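Long-range contacts in kelch domain-containing protein (Colletotrichum graminicola M1.001, PDB 5C86), which probably oxidises alcohols to aldehydes at a copper site while reducing oxygen to hydrogen peroxide, as its galactose oxidase relatives do: residues V15-A20 with T421-N426; G75-A80 with S123-E128; N282-P287 with T427-I432; D288-V293 with L314-T319; W301-T306 with N333-A338. All blocks are in the same frame, centred on the assembly; numbering follows the deposited sequence.

Contact 1 of 5, residues V15-A20 with T421-N426; sequences VPVAVA and TTHTVN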
# COMPACT_ATOMS: atom_id res chain seq x y z
N VAL A 15 14.92 7.60 8.94
CA VAL A 15 14.16 8.11 7.83
C VAL A 15 13.10 7.00 7.53
O VAL A 15 13.40 5.82 7.37
CB VAL A 15 15.03 8.33 6.58
CG1 VAL A 15 14.21 8.88 5.45
CG2 VAL A 15 16.21 9.30 6.91
N PRO A 16 11.80 7.45 7.49
CA PRO A 16 10.70 6.47 7.37
C PRO A 16 10.47 6.08 5.91
O PRO A 16 9.50 6.55 5.26
CB PRO A 16 9.53 7.18 8.02
CG PRO A 16 9.79 8.61 7.80
CD PRO A 16 11.33 8.79 7.85
N VAL A 17 11.39 5.27 5.42
CA VAL A 17 11.42 4.86 4.04
C VAL A 17 10.42 3.71 3.79
O VAL A 17 10.02 3.46 2.63
CB VAL A 17 12.87 4.46 3.64
CG1 VAL A 17 12.95 3.85 2.26
CG2 VAL A 17 13.73 5.73 3.76
N ALA A 18 10.10 2.98 4.81
CA ALA A 18 9.12 1.90 4.77
C ALA A 18 8.24 2.16 5.96
O ALA A 18 8.73 2.45 7.08
CB ALA A 18 9.77 0.57 4.81
N VAL A 19 6.92 1.97 5.81
CA VAL A 19 5.98 2.17 6.89
C VAL A 19 4.90 1.12 6.85
O VAL A 19 4.58 0.63 5.76
CB VAL A 19 5.34 3.54 6.92
CG1 VAL A 19 6.39 4.66 6.98
CG2 VAL A 19 4.42 3.78 5.73
N ALA A 20 4.35 0.79 8.03
CA ALA A 20 3.28 -0.23 8.12
C ALA A 20 2.31 0.19 9.17
O ALA A 20 2.73 0.70 10.24
CB ALA A 20 3.80 -1.57 8.46
N THR A 421 3.91 0.18 3.04
CA THR A 421 4.45 0.67 1.78
C THR A 421 5.91 1.03 1.86
O THR A 421 6.40 1.46 2.89
CB THR A 421 3.68 1.95 1.27
OG1 THR A 421 3.97 2.20 -0.12
CG2 THR A 421 3.92 3.24 2.04
N THR A 422 6.59 0.87 0.74
CA THR A 422 7.94 1.37 0.55
C THR A 422 8.15 1.50 -0.93
O THR A 422 7.64 0.68 -1.69
CB THR A 422 8.98 0.42 1.22
OG1 THR A 422 10.24 1.08 1.14
CG2 THR A 422 9.10 -0.89 0.58
N HIS A 423 8.92 2.48 -1.36
CA HIS A 423 9.32 2.59 -2.75
C HIS A 423 8.17 2.64 -3.76
O HIS A 423 8.35 2.21 -4.89
CB HIS A 423 10.27 1.41 -3.15
CG HIS A 423 11.62 1.49 -2.56
ND1 HIS A 423 11.88 1.26 -1.22
CD2 HIS A 423 12.80 1.92 -3.10
CE1 HIS A 423 13.16 1.54 -0.98
NE2 HIS A 423 13.73 1.90 -2.10
N THR A 424 7.08 3.26 -3.34
CA THR A 424 5.85 3.45 -4.13
C THR A 424 4.99 2.21 -4.18
O THR A 424 3.90 2.29 -4.78
CB THR A 424 6.04 3.98 -5.63
OG1 THR A 424 6.43 2.91 -6.50
CG2 THR A 424 7.01 5.12 -5.68
N VAL A 425 5.41 1.08 -3.57
CA VAL A 425 4.73 -0.19 -3.74
C VAL A 425 3.86 -0.43 -2.50
O VAL A 425 4.35 -0.41 -1.37
CB VAL A 425 5.68 -1.37 -3.96
CG1 VAL A 425 4.90 -2.67 -4.01
CG2 VAL A 425 6.56 -1.11 -5.17
N ASN A 426 2.57 -0.70 -2.69
CA ASN A 426 1.65 -1.04 -1.63
C ASN A 426 0.61 -1.97 -2.23
O ASN A 426 -0.46 -1.51 -2.72
CB ASN A 426 1.02 0.16 -0.96
CG ASN A 426 0.13 -0.22 0.18
OD1 ASN A 426 -0.19 -1.42 0.37
ND2 ASN A 426 -0.27 0.77 0.99
O HOH W 1 9.74 4.64 0.15

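Contact 2 of 5, residues G75-A80 with S123-E128; sequences GTSLDA and SCTTSE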
# COMPACT_ATOMS: atom_id res chain seq x y z
N GLY A 75 10.42 -6.57 -0.31
CA GLY A 75 8.99 -6.74 -0.51
C GLY A 75 8.29 -6.70 0.80
O GLY A 75 8.86 -7.06 1.86
N THR A 76 7.01 -6.28 0.79
CA THR A 76 6.25 -6.25 2.07
C THR A 76 4.87 -6.82 1.76
O THR A 76 4.27 -6.51 0.71
CB THR A 76 6.09 -4.90 2.65
OG1 THR A 76 5.36 -4.04 1.75
CG2 THR A 76 7.39 -4.28 2.92
N SER A 77 4.31 -7.56 2.69
CA SER A 77 2.90 -7.98 2.64
C SER A 77 2.41 -8.28 4.01
O SER A 77 3.22 -8.60 4.90
CB SER A 77 2.67 -9.21 1.78
OG SER A 77 2.98 -8.99 0.39
N LEU A 78 1.10 -8.12 4.25
CA LEU A 78 0.45 -8.59 5.46
C LEU A 78 -0.30 -9.86 5.21
O LEU A 78 -1.03 -9.98 4.26
CB LEU A 78 -0.50 -7.58 6.01
CG LEU A 78 0.19 -6.50 6.80
CD1 LEU A 78 0.93 -5.53 5.88
CD2 LEU A 78 -0.72 -5.64 7.66
N ASP A 79 -0.08 -10.88 6.02
CA ASP A 79 -0.71 -12.15 5.80
C ASP A 79 -2.11 -12.23 6.44
O ASP A 79 -2.62 -11.25 6.97
CB ASP A 79 0.21 -13.33 6.29
CG ASP A 79 0.20 -13.55 7.77
OD1 ASP A 79 -0.40 -12.83 8.61
OD2 ASP A 79 0.98 -14.53 8.14
N ALA A 80 -2.71 -13.42 6.34
CA ALA A 80 -4.10 -13.62 6.83
C ALA A 80 -4.29 -13.27 8.30
O ALA A 80 -5.42 -12.89 8.72
CB ALA A 80 -4.53 -15.00 6.55
N SER A 123 5.69 -7.86 -3.58
CA SER A 123 5.13 -8.97 -2.87
C SER A 123 3.63 -8.71 -2.70
O SER A 123 3.24 -7.58 -2.33
CB SER A 123 5.79 -8.95 -1.49
OG SER A 123 5.29 -10.02 -0.68
N CYS A 124 2.84 -9.75 -2.79
CA CYS A 124 1.42 -9.61 -2.46
C CYS A 124 0.84 -10.87 -1.87
O CYS A 124 1.23 -11.99 -2.21
CB CYS A 124 0.61 -9.21 -3.72
SG CYS A 124 0.62 -10.42 -5.11
N THR A 125 -0.19 -10.67 -1.05
CA THR A 125 -0.94 -11.70 -0.42
C THR A 125 -1.99 -12.13 -1.39
O THR A 125 -2.84 -11.35 -1.84
CB THR A 125 -1.53 -11.22 0.88
OG1 THR A 125 -0.48 -10.83 1.73
CG2 THR A 125 -2.25 -12.34 1.59
N THR A 126 -2.09 -13.45 -1.66
CA THR A 126 -3.05 -13.92 -2.61
C THR A 126 -4.38 -14.31 -1.93
O THR A 126 -4.49 -14.32 -0.70
CB THR A 126 -2.54 -15.17 -3.42
OG1 THR A 126 -2.58 -16.31 -2.51
CG2 THR A 126 -1.15 -14.94 -3.87
N SER A 127 -5.34 -14.65 -2.77
CA SER A 127 -6.65 -15.10 -2.27
C SER A 127 -6.54 -16.33 -1.37
O SER A 127 -7.42 -16.62 -0.57
CB SER A 127 -7.57 -15.37 -3.40
OG SER A 127 -7.14 -16.48 -4.24
N GLU A 128 -5.47 -17.10 -1.55
CA GLU A 128 -5.17 -18.27 -0.70
C GLU A 128 -4.44 -17.98 0.55
O GLU A 128 -4.13 -18.89 1.33
CB GLU A 128 -4.41 -19.35 -1.53
CG GLU A 128 -5.16 -19.81 -2.73
CD GLU A 128 -4.39 -20.89 -3.56
OE1 GLU A 128 -3.13 -20.82 -3.60
OE2 GLU A 128 -5.08 -21.76 -4.21
O HOH W 2 5.99 -5.45 -1.92

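Contact 3 of 5, residues N282-P287 with T427-I432; sequences NAVVMP and TDQRRI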
# COMPACT_ATOMS: atom_id res chain seq x y z
N ASN A 282 3.18 8.66 -3.86
CA ASN A 282 2.40 7.62 -3.22
C ASN A 282 0.94 7.90 -3.43
O ASN A 282 0.54 9.05 -3.53
CB ASN A 282 2.65 7.53 -1.74
CG ASN A 282 4.03 6.98 -1.40
OD1 ASN A 282 4.16 5.79 -1.21
ND2 ASN A 282 5.04 7.82 -1.35
N ALA A 283 0.14 6.85 -3.56
CA ALA A 283 -1.30 7.02 -3.67
C ALA A 283 -2.01 6.24 -2.58
O ALA A 283 -1.61 5.12 -2.31
CB ALA A 283 -1.81 6.54 -5.00
N VAL A 284 -3.01 6.84 -1.97
CA VAL A 284 -3.69 6.26 -0.83
C VAL A 284 -5.18 6.29 -1.06
O VAL A 284 -5.75 7.35 -1.27
CB VAL A 284 -3.32 7.00 0.48
CG1 VAL A 284 -4.11 6.43 1.66
CG2 VAL A 284 -1.81 6.87 0.76
N VAL A 285 -5.83 5.12 -0.96
CA VAL A 285 -7.30 5.06 -1.00
C VAL A 285 -7.90 5.33 0.38
O VAL A 285 -7.42 4.82 1.36
CB VAL A 285 -7.88 3.78 -1.65
CG1 VAL A 285 -7.62 2.55 -0.87
CG2 VAL A 285 -9.40 3.89 -1.90
N MET A 286 -8.92 6.16 0.40
CA MET A 286 -9.66 6.58 1.57
C MET A 286 -11.02 5.88 1.70
O MET A 286 -11.53 5.31 0.73
CB MET A 286 -9.81 8.07 1.48
CG MET A 286 -8.51 8.81 1.84
SD MET A 286 -8.65 10.54 1.32
CE MET A 286 -8.47 10.29 -0.24
N PRO A 287 -11.63 5.95 2.89
CA PRO A 287 -12.87 5.18 3.07
C PRO A 287 -13.99 5.53 2.14
O PRO A 287 -14.82 4.62 1.90
CB PRO A 287 -13.29 5.47 4.52
CG PRO A 287 -12.30 6.40 5.04
CD PRO A 287 -11.07 6.36 4.19
N THR A 427 0.88 -3.28 -2.22
CA THR A 427 -0.07 -4.20 -2.74
C THR A 427 -1.17 -4.59 -1.79
O THR A 427 -2.14 -5.30 -2.21
CB THR A 427 0.60 -5.52 -3.18
OG1 THR A 427 1.05 -6.20 -2.01
CG2 THR A 427 1.77 -5.20 -4.13
N ASP A 428 -0.97 -4.24 -0.52
CA ASP A 428 -1.87 -4.63 0.54
C ASP A 428 -3.14 -3.80 0.61
O ASP A 428 -4.13 -4.24 1.20
CB ASP A 428 -1.18 -4.56 1.88
CG ASP A 428 -0.23 -5.72 2.15
OD1 ASP A 428 -0.61 -6.93 2.18
OD2 ASP A 428 0.98 -5.39 2.30
N GLN A 429 -3.09 -2.54 0.14
CA GLN A 429 -4.24 -1.69 0.29
C GLN A 429 -5.29 -1.99 -0.82
O GLN A 429 -4.98 -1.96 -1.95
CB GLN A 429 -3.91 -0.19 0.31
CG GLN A 429 -3.43 0.36 -0.93
CD GLN A 429 -3.31 1.94 -0.93
OE1 GLN A 429 -4.01 2.73 -0.23
NE2 GLN A 429 -2.44 2.37 -1.73
N ARG A 430 -6.51 -2.15 -0.38
CA ARG A 430 -7.66 -2.15 -1.25
C ARG A 430 -8.86 -1.77 -0.47
O ARG A 430 -8.94 -1.97 0.75
CB ARG A 430 -7.84 -3.55 -1.87
CG ARG A 430 -8.07 -4.68 -0.90
CD ARG A 430 -8.39 -6.00 -1.58
NE ARG A 430 -7.26 -6.41 -2.42
CZ ARG A 430 -7.34 -7.19 -3.53
NH1 ARG A 430 -8.51 -7.80 -3.88
NH2 ARG A 430 -6.23 -7.40 -4.20
N ARG A 431 -9.84 -1.24 -1.16
CA ARG A 431 -11.11 -0.85 -0.56
C ARG A 431 -12.28 -1.67 -1.13
O ARG A 431 -12.37 -1.86 -2.35
CB ARG A 431 -11.42 0.59 -0.86
CG ARG A 431 -12.83 1.04 -0.52
CD ARG A 431 -12.98 2.56 -0.71
NE ARG A 431 -14.40 3.01 -0.62
CZ ARG A 431 -15.28 2.90 -1.59
NH1 ARG A 431 -14.94 2.41 -2.78
NH2 ARG A 431 -16.49 3.36 -1.40
N ILE A 432 -13.13 -2.11 -0.25
CA ILE A 432 -14.39 -2.79 -0.51
C ILE A 432 -15.52 -1.94 0.04
O ILE A 432 -15.65 -1.80 1.25
CB ILE A 432 -14.35 -4.17 0.12
CG1 ILE A 432 -13.28 -5.02 -0.62
CG2 ILE A 432 -15.77 -4.83 0.19
CD1 ILE A 432 -12.92 -6.27 0.18
O HOH W 3 -5.50 2.74 2.03

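Contact 4 of 5, residues D288-V293 with L314-T319; sequences DGKIWV and LFDPAT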
# COMPACT_ATOMS: atom_id res chain seq x y z
N ASP A 288 -14.09 6.75 1.66
CA ASP A 288 -15.11 7.12 0.72
C ASP A 288 -14.83 6.79 -0.69
O ASP A 288 -15.63 7.11 -1.57
CB ASP A 288 -15.34 8.63 0.76
CG ASP A 288 -14.12 9.48 0.53
OD1 ASP A 288 -13.04 8.95 0.28
OD2 ASP A 288 -14.27 10.75 0.59
N GLY A 289 -13.69 6.16 -0.98
CA GLY A 289 -13.36 5.75 -2.35
C GLY A 289 -12.56 6.72 -3.13
O GLY A 289 -12.08 6.40 -4.19
N LYS A 290 -12.27 7.87 -2.51
CA LYS A 290 -11.37 8.79 -3.17
C LYS A 290 -9.92 8.37 -2.96
O LYS A 290 -9.61 7.50 -2.11
CB LYS A 290 -11.59 10.26 -2.73
CG LYS A 290 -12.98 10.77 -3.12
CD LYS A 290 -13.05 12.33 -2.80
CE LYS A 290 -14.46 12.91 -2.77
NZ LYS A 290 -15.02 12.68 -1.40
N ILE A 291 -9.05 8.96 -3.76
CA ILE A 291 -7.62 8.59 -3.75
C ILE A 291 -6.75 9.84 -3.63
O ILE A 291 -6.96 10.81 -4.32
CB ILE A 291 -7.22 7.83 -4.98
CG1 ILE A 291 -8.08 6.56 -5.11
CG2 ILE A 291 -5.74 7.47 -4.98
CD1 ILE A 291 -8.02 5.88 -6.46
N TRP A 292 -5.83 9.84 -2.70
CA TRP A 292 -4.91 11.02 -2.55
C TRP A 292 -3.56 10.65 -3.13
O TRP A 292 -3.05 9.55 -2.80
CB TRP A 292 -4.78 11.30 -1.13
CG TRP A 292 -4.10 12.59 -0.75
CD1 TRP A 292 -4.49 13.81 -1.11
CD2 TRP A 292 -3.00 12.73 0.15
NE1 TRP A 292 -3.71 14.76 -0.46
CE2 TRP A 292 -2.79 14.11 0.30
CE3 TRP A 292 -2.21 11.84 0.86
CZ2 TRP A 292 -1.84 14.60 1.19
CZ3 TRP A 292 -1.28 12.36 1.77
CH2 TRP A 292 -1.14 13.73 1.90
N VAL A 293 -3.04 11.52 -3.97
CA VAL A 293 -1.76 11.33 -4.66
C VAL A 293 -0.84 12.39 -4.14
O VAL A 293 -1.10 13.57 -4.40
CB VAL A 293 -1.88 11.37 -6.18
CG1 VAL A 293 -0.58 10.99 -6.78
CG2 VAL A 293 -2.98 10.36 -6.64
N LEU A 314 -6.27 15.26 -4.87
CA LEU A 314 -7.37 14.40 -4.44
C LEU A 314 -8.11 13.95 -5.68
O LEU A 314 -8.58 14.77 -6.45
CB LEU A 314 -8.28 15.17 -3.48
CG LEU A 314 -9.41 14.37 -2.90
CD1 LEU A 314 -8.99 13.14 -2.15
CD2 LEU A 314 -10.18 15.34 -1.98
N PHE A 315 -8.15 12.64 -5.93
CA PHE A 315 -8.80 12.12 -7.13
C PHE A 315 -10.12 11.44 -6.74
O PHE A 315 -10.18 10.69 -5.80
CB PHE A 315 -7.92 11.08 -7.80
CG PHE A 315 -8.55 10.39 -8.99
CD1 PHE A 315 -8.72 11.06 -10.18
CD2 PHE A 315 -9.00 9.08 -8.89
CE1 PHE A 315 -9.25 10.39 -11.26
CE2 PHE A 315 -9.55 8.42 -9.96
CZ PHE A 315 -9.69 9.11 -11.15
N ASP A 316 -11.20 11.71 -7.51
CA ASP A 316 -12.52 11.14 -7.27
C ASP A 316 -12.80 10.17 -8.40
O ASP A 316 -13.05 10.60 -9.50
CB ASP A 316 -13.59 12.23 -7.17
CG ASP A 316 -14.98 11.67 -6.94
OD1 ASP A 316 -15.17 10.41 -7.04
OD2 ASP A 316 -15.80 12.57 -6.57
N PRO A 317 -12.73 8.89 -8.19
CA PRO A 317 -12.92 7.94 -9.31
C PRO A 317 -14.33 7.96 -9.85
O PRO A 317 -14.47 7.55 -10.98
CB PRO A 317 -12.62 6.58 -8.68
CG PRO A 317 -11.79 6.90 -7.50
CD PRO A 317 -12.33 8.18 -6.94
N ALA A 318 -15.33 8.42 -9.13
CA ALA A 318 -16.70 8.46 -9.67
C ALA A 318 -16.79 9.45 -10.78
O ALA A 318 -17.46 9.16 -11.83
CB ALA A 318 -17.71 8.78 -8.63
N THR A 319 -16.13 10.58 -10.59
CA THR A 319 -16.14 11.66 -11.61
C THR A 319 -14.91 11.76 -12.47
O THR A 319 -14.91 12.49 -13.46
CB THR A 319 -16.31 12.98 -10.97
OG1 THR A 319 -15.21 13.22 -10.07
CG2 THR A 319 -17.62 13.07 -10.13

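Contact 5 of 5, residues W301-T306 with N333-A338; sequences WLFSDT and NYHSTA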
# COMPACT_ATOMS: atom_id res chain seq x y z
N TRP A 301 15.16 11.52 -10.60
CA TRP A 301 16.50 11.20 -10.10
C TRP A 301 16.40 10.75 -8.66
O TRP A 301 15.53 11.24 -7.90
CB TRP A 301 17.44 12.39 -10.15
CG TRP A 301 17.75 12.92 -11.51
CD1 TRP A 301 17.43 14.14 -11.94
CD2 TRP A 301 18.38 12.26 -12.63
NE1 TRP A 301 17.88 14.33 -13.21
CE2 TRP A 301 18.40 13.15 -13.68
CE3 TRP A 301 18.93 10.98 -12.84
CZ2 TRP A 301 18.97 12.82 -14.93
CZ3 TRP A 301 19.49 10.66 -14.08
CH2 TRP A 301 19.48 11.60 -15.09
N LEU A 302 17.27 9.85 -8.29
CA LEU A 302 17.25 9.28 -6.95
C LEU A 302 17.91 10.24 -5.94
O LEU A 302 18.82 10.99 -6.28
CB LEU A 302 17.91 7.92 -6.92
CG LEU A 302 17.48 6.89 -7.97
CD1 LEU A 302 18.01 5.54 -7.65
CD2 LEU A 302 15.96 6.84 -8.04
N PHE A 303 17.43 10.21 -4.71
CA PHE A 303 18.09 10.91 -3.60
C PHE A 303 18.22 12.40 -3.90
O PHE A 303 19.29 13.06 -3.64
CB PHE A 303 19.47 10.29 -3.32
CG PHE A 303 19.40 8.83 -3.06
CD1 PHE A 303 18.86 8.32 -1.88
CD2 PHE A 303 19.81 7.94 -4.00
CE1 PHE A 303 18.79 6.94 -1.69
CE2 PHE A 303 19.70 6.58 -3.82
CZ PHE A 303 19.17 6.07 -2.68
N SER A 304 17.16 12.96 -4.46
CA SER A 304 17.13 14.27 -4.97
C SER A 304 15.84 14.99 -4.62
O SER A 304 14.73 14.45 -4.84
CB SER A 304 17.25 14.25 -6.50
OG SER A 304 17.31 15.56 -6.99
N ASP A 305 15.99 16.20 -4.11
CA ASP A 305 14.91 17.12 -3.81
C ASP A 305 14.50 18.01 -4.98
O ASP A 305 13.66 18.93 -4.85
CB ASP A 305 15.19 17.98 -2.53
CG ASP A 305 15.02 17.20 -1.26
OD1 ASP A 305 14.49 16.08 -1.27
OD2 ASP A 305 15.41 17.70 -0.20
N THR A 306 15.02 17.73 -6.16
CA THR A 306 14.79 18.58 -7.32
C THR A 306 13.40 18.30 -7.96
O THR A 306 12.76 17.25 -7.67
CB THR A 306 15.87 18.38 -8.36
OG1 THR A 306 15.88 17.01 -8.75
CG2 THR A 306 17.25 18.83 -7.77
N ASN A 333 10.04 12.78 -2.44
CA ASN A 333 10.43 12.22 -3.70
C ASN A 333 10.86 10.80 -3.48
O ASN A 333 10.15 10.04 -2.83
CB ASN A 333 11.49 13.09 -4.42
CG ASN A 333 11.00 14.43 -4.82
OD1 ASN A 333 9.81 14.72 -4.88
ND2 ASN A 333 11.97 15.31 -5.17
N TYR A 334 12.00 10.35 -4.01
CA TYR A 334 12.44 8.97 -3.77
C TYR A 334 12.57 8.69 -2.27
O TYR A 334 13.05 9.53 -1.52
CB TYR A 334 13.80 8.74 -4.45
CG TYR A 334 14.19 7.31 -4.61
CD1 TYR A 334 13.40 6.43 -5.35
CD2 TYR A 334 15.38 6.77 -4.11
CE1 TYR A 334 13.74 5.15 -5.53
CE2 TYR A 334 15.72 5.41 -4.34
CZ TYR A 334 14.88 4.63 -5.06
OH TYR A 334 15.22 3.29 -5.38
N HIS A 335 12.05 7.54 -1.87
CA HIS A 335 12.05 7.04 -0.50
C HIS A 335 11.04 7.72 0.42
O HIS A 335 11.16 7.56 1.64
CB HIS A 335 13.47 7.01 0.11
CG HIS A 335 14.33 5.95 -0.48
ND1 HIS A 335 15.69 5.90 -0.24
CD2 HIS A 335 14.06 4.85 -1.21
CE1 HIS A 335 16.19 4.83 -0.80
NE2 HIS A 335 15.24 4.18 -1.41
N SER A 336 10.09 8.42 -0.16
CA SER A 336 8.91 8.95 0.59
C SER A 336 7.82 7.86 0.69
O SER A 336 7.81 6.90 -0.04
CB SER A 336 8.35 10.20 -0.07
OG SER A 336 7.82 9.91 -1.39
N THR A 337 7.02 8.05 1.71
CA THR A 337 5.96 7.10 2.05
C THR A 337 4.67 7.86 2.35
O THR A 337 4.67 9.02 2.71
CB THR A 337 6.37 6.22 3.23
OG1 THR A 337 6.75 7.07 4.34
CG2 THR A 337 7.44 5.22 2.86
N ALA A 338 3.51 7.14 2.18
CA ALA A 338 2.22 7.66 2.62
C ALA A 338 1.33 6.46 2.95
O ALA A 338 1.51 5.40 2.37
CB ALA A 338 1.54 8.52 1.59
O HOH W 4 14.39 11.74 -5.41

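Contact 1 of 5, residues V15-A20 with T421-N426
Val-19 and Thr-421 form an antiparallel hydrogen-bonded pair where strand 18-21, near the N terminus, meets strand 412-422 of the C-terminal domain, an early-set fold related to that of galactose oxidase. The pair is compact: Val-19 N reaches Thr-421 O at 3.0 Å, and Thr-421 N returns a bond of 2.8 Å to Val-19 O. On the same face of the pair the two side chains lie alongside each other, methyl against methyl, with Val-19 CG2 and Thr-421 CG2 3.8 Å apart. Ala-18 and Thr-422 occupy the other face, CB beside CB.

The far side of the contact is looser. A type I' turn from Thr-422 to Val-425 carries Thr-424 and Val-425 away from the N-terminal segment to partly exposed positions. Between the two regimes stands His-423, a copper ligand of this enzyme, here without its metal. A water joins Val-17 O to His-423 N, 2.8 Å from each, and Val-17 CG1 meets the ring obliquely. Thr-422 acts in the second shell: its OG1, trans to the backbone N (chi1 -173°) and so turned to the N-terminal segment, donates to Val-17 O at 2.8 Å from above the carbonyl plane. That same OG1 accepts a bond of 2.9 Å from His-423 ND1, with OG1 close to the imidazole plane, which restrains the ring's rotation.

Contact 2 of 5, residues G75-A80 with S123-E128
Ser-77 and Ser-123 meet where the innermost strands of two neighbouring blades of the kelch beta-propeller run side by side. The short segments 75-78 and 123-125 point almost the same way, their axes 10° apart and 5.6 Å from each other at closest approach. They are not paired as in a sheet, so side chains, water and carbonyls make the join.

A fully extended first torsion (chi1 179°) carries Ser-123 OG across to lie 2.7 Å from Ser-77 OG. Ser-77 OG in turn donates to the carbonyl of its own predecessor, Thr-76 O, at 2.8 Å, a bond that steadies its rotation. Two residues further along the strand, Thr-125 OG1 gives a bond of 2.7 Å to Leu-78 O, arriving from above the carbonyl plane, 50° out of it; on its way it passes 3.5 Å from Ser-77 CB. At the Gly-75 end of the pair a water accepts from both backbones, from Thr-76 N at 3.0 Å and from Ser-123 N at 2.9 Å.

The polar groups of this seam have further partners on the C-terminal domain: Ser-123 O takes Thr-427 OG1, Leu-78 N gives to Asp-428 OD1, and Leu-78 O also receives Arg-417 NH2. Hydroxyl and water bridges thus satisfy buried backbone groups that lack a strand partner across the blade boundary.

Contact 3 of 5, residues N282-P287 with T427-I432
Arg-431 leans across Val-285 and reaches the end of the segment beyond it. Its CB rests 4.0 Å from Val-285 CG2, the two side chains crossing at about a right angle. With chi1 at 169° CG continues the line away from the backbone N, and the chain stays extended as far as NE, which carries CD past Met-286 O at 3.4 Å. At the next atom the chain is gripped: NE donates to Pro-287 O at 3.0 Å. The oxygen lies near the guanidinium plane, at its edge, whereas the donor stands well above the plane of the carbonyl, 62° out of it. Beyond CZ the group has a second anchor, NH1 bonding Tyr-229 O of the neighbouring blade, and Pro-287 O is shared with Ser-414 OG.

Gln-429 supplies the other half of the contact. Its amide pairs with the backbone edge of strand 282-285: NE2 gives a bond of 2.9 Å to Ala-283 O, which sits in the amide plane, while Val-285 N comes to OE1 at 3.1 Å from above that plane. One partner accepting and the other donating sets the flip of the amide. A water bridges OE1, at 2.7 Å, and Val-285 O, at 2.9 Å. Such a hairpin, sent from the C-terminal domain between strands 412-422 and 431-438 into the core of the propeller, is characteristic of the galactose oxidase family.

Contact 4 of 5, residues D288-V293 with L314-T319
Ile-291 and Phe-315 face each other as an antiparallel hydrogen-bonded pair, their side chains side by side and pointing the same way. Ile-291 N bonds Phe-315 O at 2.9 Å and Phe-315 N returns to Ile-291 O at 2.7 Å; the short segments 291-293 and 314-316 run at 146° to each other. A chi1 of 175° swings the Phe-315 ring beside its carbonyl carbon, and the ring turns an edge to the isoleucine: Ile-291 CD1 lies near the ring plane, 4.1 Å from Phe-315 CD2. The same CD1 methyl touches Pro-317 CG at 4.0 Å, while Pro-317 CD rests 3.3 Å from Gly-289 O.

Trp-292 and Leu-314 point to the other face. Leu-314 bends its CD1 back to Lys-290 CB, 3.9 Å away, and the lysine tail runs over it before turning at its end to a salt bridge, NZ to Asp-288 OD2 at 2.9 Å. Asp-288 OD1 accepts from Lys-290 N, an Asx turn in the link between strands 282-285 and 291-294.

These are the two middle strands of a propeller blade, flanked by 282-285 and 321-324. Ile-291 packs on strands 225-230 and 235-239 of one neighbouring blade, whereas Trp-292 stacks on Trp-368 and touches strand 346-350 of the next.

Contact 5 of 5, residues W301-T306 with N333-A338
A type II turn from Asn-333 to Ser-336 puts Tyr-334 and His-335 at its two corners, facing the irregular loop that carries Leu-302 and Phe-303. Leu-302 sets CD2 over the middle of the Tyr-334 ring in a CH-pi contact, 3.6 Å from the centroid. The opposite face of that ring is covered near its rim by His-335 CD2, a chi1 of -164° having swung the tyrosine beside its own carbonyl carbon, between the two. Phe-303 completes the cluster: Tyr-334 turns an edge to its face in a T-shaped pair, centroids 5.3 Å apart and planes at 85°, while Phe-303 CE1 comes within 3.5 Å of His-335 CE1.

This cluster borders the copper site, in which His-335 is a ligand with Tyr-120 and His-423; the metal is absent here. Tyr-334 OH is hydrogen-bonded to the hydroxyls of Tyr-120 and Tyr-245, a position consistent with the axial tyrosine of galactose oxidase, and His-335 ND1 is held by Gly-352 O.

Asn-333 ND2 donates to Ser-304 O at 2.9 Å, on a lone pair and nearly straight. A water accepting from Tyr-334 N at 3.1 Å donates to Trp-301 O at 2.8 Å.

From the N terminus, residues 15-20 open contact 1, which closes 401 residues later at 421-426 and so binds the start of the chain to the C-terminal domain. Contact 2 is nested inside it, closing a loop of about 42 residues between neighbouring blades. Contact 3 opens at 282-287 and closes at 427-432, just beyond the close of contact 1, so the two cross; their C-terminal segments follow one another through the hairpin. Contacts 4 and 5 nest within both long loops and cross each other, one inside a blade, the other joining a surface loop to the turn before strand 336-340. Contacts 2 and 3 are in series along the chain but adjoin in space.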